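Local coordinates for protein pectate lyase (Erwinia chrysanthemi, PDB 1RU4) that cleaves pectate by eliminative lysis, probably with the help of calcium as in related pectate lyases, and folds as a right-handed parallel beta-helix, at residues 318-323 and 330-335. Numbering follows the deposited sequence.
Sequences ASVTVS and NSWDTG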
ATOM      1  N   ALA A 318      19.455 -14.422   1.905  1.00  6.45           N
ATOM      2  CA  ALA A 318      20.012 -13.181   2.455  1.00  5.82           C
ATOM      3  C   ALA A 318      20.044 -13.320   3.973  1.00  5.41           C
ATOM      4  O   ALA A 318      19.458 -14.257   4.522  1.00  6.77           O
ATOM      5  CB  ALA A 318      19.195 -11.965   2.030  1.00  6.47           C
ATOM      6  N   SER A 319      20.741 -12.415   4.655  1.00  6.22           N
ATOM      7  CA  SER A 319      20.929 -12.553   6.098  1.00  6.37           C
ATOM      8  C   SER A 319      19.818 -11.994   6.978  1.00  5.96           C
ATOM      9  O   SER A 319      18.982 -11.203   6.535  1.00  5.12           O
ATOM     10  CB  SER A 319      22.277 -11.963   6.530  1.00  7.17           C
ATOM     11  OG  SER A 319      22.259 -10.545   6.498  1.00  6.47           O
ATOM     12  N   VAL A 320      19.840 -12.415   8.241  1.00  6.06           N
ATOM     13  CA  VAL A 320      18.865 -11.998   9.241  1.00  6.29           C
ATOM     14  C   VAL A 320      19.568 -11.582  10.524  1.00  6.05           C
ATOM     15  O   VAL A 320      20.443 -12.290  11.020  1.00  6.60           O
ATOM     16  CB  VAL A 320      17.906 -13.152   9.614  1.00  9.98           C
ATOM     17  CG1 VAL A 320      16.898 -12.691  10.652  1.00  9.82           C
ATOM     18  CG2 VAL A 320      17.202 -13.654   8.396  1.00 11.95           C
ATOM     19  N   THR A 321      19.167 -10.438  11.059  1.00  5.14           N
ATOM     20  CA  THR A 321      19.657  -9.979  12.350  1.00  5.39           C
ATOM     21  C   THR A 321      18.451  -9.479  13.130  1.00  6.38           C
ATOM     22  O   THR A 321      17.881  -8.436  12.807  1.00  5.65           O
ATOM     23  CB  THR A 321      20.689  -8.841  12.210  1.00  5.57           C
ATOM     24  OG1 THR A 321      21.796  -9.293  11.421  1.00  5.57           O
ATOM     25  CG2 THR A 321      21.202  -8.412  13.582  1.00  6.38           C
ATOM     26  N   VAL A 322      18.025 -10.267  14.113  1.00  6.16           N
ATOM     27  CA  VAL A 322      16.878  -9.914  14.936  1.00  7.30           C
ATOM     28  C   VAL A 322      17.261  -9.927  16.415  1.00  8.97           C
ATOM     29  O   VAL A 322      17.245 -10.971  17.077  1.00  9.42           O
ATOM     30  CB  VAL A 322      15.681 -10.859  14.665  1.00  7.05           C
ATOM     31  CG1 VAL A 322      14.524 -10.540  15.600  1.00  8.76           C
ATOM     32  CG2 VAL A 322      15.229 -10.712  13.219  1.00  7.20           C
ATOM     33  N   SER A 323      17.644  -8.753  16.906  1.00  8.12           N
ATOM     34  CA  SER A 323      18.038  -8.570  18.297  1.00  9.34           C
ATOM     35  C   SER A 323      16.916  -7.907  19.097  1.00  8.23           C
ATOM     36  O   SER A 323      15.931  -7.443  18.524  1.00  7.48           O
ATOM     37  CB  SER A 323      19.310  -7.723  18.362  1.00 11.51           C
ATOM     38  OG  SER A 323      20.375  -8.366  17.679  1.00 14.97           O
ATOM     39  N   ASN A 330      11.121 -19.528  13.782  1.00  5.62           N
ATOM     40  CA  ASN A 330      11.482 -18.870  12.529  1.00  4.31           C
ATOM     41  C   ASN A 330      12.495 -19.766  11.815  1.00  5.57           C
ATOM     42  O   ASN A 330      13.129 -20.615  12.443  1.00  5.23           O
ATOM     43  CB  ASN A 330      12.099 -17.493  12.801  1.00  5.69           C
ATOM     44  CG  ASN A 330      11.191 -16.597  13.623  1.00  4.35           C
ATOM     45  OD1 ASN A 330      10.119 -16.191  13.170  1.00  4.41           O
ATOM     46  ND2 ASN A 330      11.613 -16.286  14.844  1.00  5.28           N
ATOM     47  N   SER A 331      12.655 -19.580  10.508  1.00  5.45           N
ATOM     48  CA  SER A 331      13.569 -20.426   9.745  1.00  5.06           C
ATOM     49  C   SER A 331      15.028 -20.262  10.176  1.00  6.87           C
ATOM     50  O   SER A 331      15.855 -21.135   9.907  1.00  7.54           O
ATOM     51  CB  SER A 331      13.422 -20.178   8.240  1.00  5.60           C
ATOM     52  OG  SER A 331      13.900 -18.897   7.865  1.00  5.85           O
ATOM     53  N   TRP A 332      15.326 -19.160  10.864  1.00  6.40           N
ATOM     54  CA  TRP A 332      16.681 -18.869  11.331  1.00  6.66           C
ATOM     55  C   TRP A 332      16.928 -19.194  12.806  1.00  7.64           C
ATOM     56  O   TRP A 332      17.986 -18.868  13.349  1.00  8.76           O
ATOM     57  CB  TRP A 332      17.053 -17.407  11.045  1.00  7.81           C
ATOM     58  CG  TRP A 332      16.242 -16.401  11.804  1.00  7.33           C
ATOM     59  CD1 TRP A 332      16.490 -15.925  13.059  1.00  7.71           C
ATOM     60  CD2 TRP A 332      15.063 -15.732  11.345  1.00  5.95           C
ATOM     61  NE1 TRP A 332      15.537 -14.998  13.413  1.00  7.67           N
ATOM     62  CE2 TRP A 332      14.651 -14.859  12.378  1.00  6.41           C
ATOM     63  CE3 TRP A 332      14.316 -15.781  10.161  1.00  4.80           C
ATOM     64  CZ2 TRP A 332      13.520 -14.042  12.261  1.00  4.82           C
ATOM     65  CZ3 TRP A 332      13.192 -14.966  10.045  1.00  4.81           C
ATOM     66  CH2 TRP A 332      12.808 -14.109  11.090  1.00  5.01           C
ATOM     67  N   ASP A 333      15.944 -19.788  13.473  1.00  7.91           N
ATOM     68  CA  ASP A 333      16.163 -20.250  14.838  1.00  8.33           C
ATOM     69  C   ASP A 333      15.643 -21.663  15.106  1.00  9.37           C
ATOM     70  O   ASP A 333      16.263 -22.631  14.668  1.00 11.37           O
ATOM     71  CB  ASP A 333      15.716 -19.226  15.906  1.00  9.21           C
ATOM     72  CG  ASP A 333      14.326 -18.654  15.661  1.00  9.46           C
ATOM     73  OD1 ASP A 333      14.184 -17.412  15.713  1.00  7.29           O
ATOM     74  OD2 ASP A 333      13.370 -19.429  15.466  1.00  7.93           O
ATOM     75  N   THR A 334      14.506 -21.793  15.781  1.00  9.63           N
ATOM     76  CA  THR A 334      13.988 -23.112  16.138  1.00 10.71           C
ATOM     77  C   THR A 334      13.015 -23.724  15.130  1.00 11.02           C
ATOM     78  O   THR A 334      12.618 -24.883  15.272  1.00 12.16           O
ATOM     79  CB  THR A 334      13.339 -23.104  17.534  1.00 11.24           C
ATOM     80  OG1 THR A 334      12.201 -22.234  17.534  1.00 12.97           O
ATOM     81  CG2 THR A 334      14.338 -22.623  18.581  1.00 11.81           C
ATOM     82  N   GLY A 335      12.614 -22.943  14.132  1.00 10.09           N
ATOM     83  CA  GLY A 335      11.757 -23.474  13.085  1.00  8.69           C
ATOM     84  C   GLY A 335      12.591 -24.247  12.079  1.00  8.48           C
ATOM     85  O   GLY A 335      13.820 -24.220  12.153  1.00  9.06           O
TER
HETATM   86  O   HOH W   1      16.640 -13.783  15.930  1.00 10.98           O
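Strand 320-322 and the type I turn from Asn330 to Asp333 draw closest where the CA atoms of Val320 and Trp332 lie 7.5 Å apart, and no backbone bond links them; the indole of Trp332 lies between the two segments. Val320 puts CG1 over one face of that indole, 3.6 Å from the centroid of the five-membered ring and 14° off its normal, a CH-pi contact. With chi1 at -180°, CG1 points away from the backbone N and lies above the CD2-CE2 bond shared by the two rings, while CG2 reaches the benzene part, 4.0 Å from Trp332 CE3. Val322, two residues on along the same side of the strand, adds an oblique touch of CG2 on Trp332 CZ2 at 3.9 Å. The opposite face of the indole rests on CB of Asn330, so the ring is sandwiched between strand and turn. At its edge, in the ring plane, NE1 of Trp332 gives its hydrogen to a water 3.0 Å away, which in turn donates to Val322 O. Behind the ring the turn is cross-braced by Asp333: Asn330 ND2 lies 2.9 Å from Asp333 OD1, almost straight at 176° and in the amide plane, whereas OD2 accepts from the backbone N of both Asn330 and Thr334. Tyr296 of the preceding coil also meets the indole, and Phe310 touches both Val322 and Trp332. The contact thus ties strand 320-322, outermost in its sheet, to the loop after strand 325-328 at the C-terminal end of the beta-helix. Its direct grip is apolar; the indole N-H and the strand carbonyl are joined through water, and the carboxylate of Asp333, with three N-H donors, ties together the ends of the turn that carries Trp332.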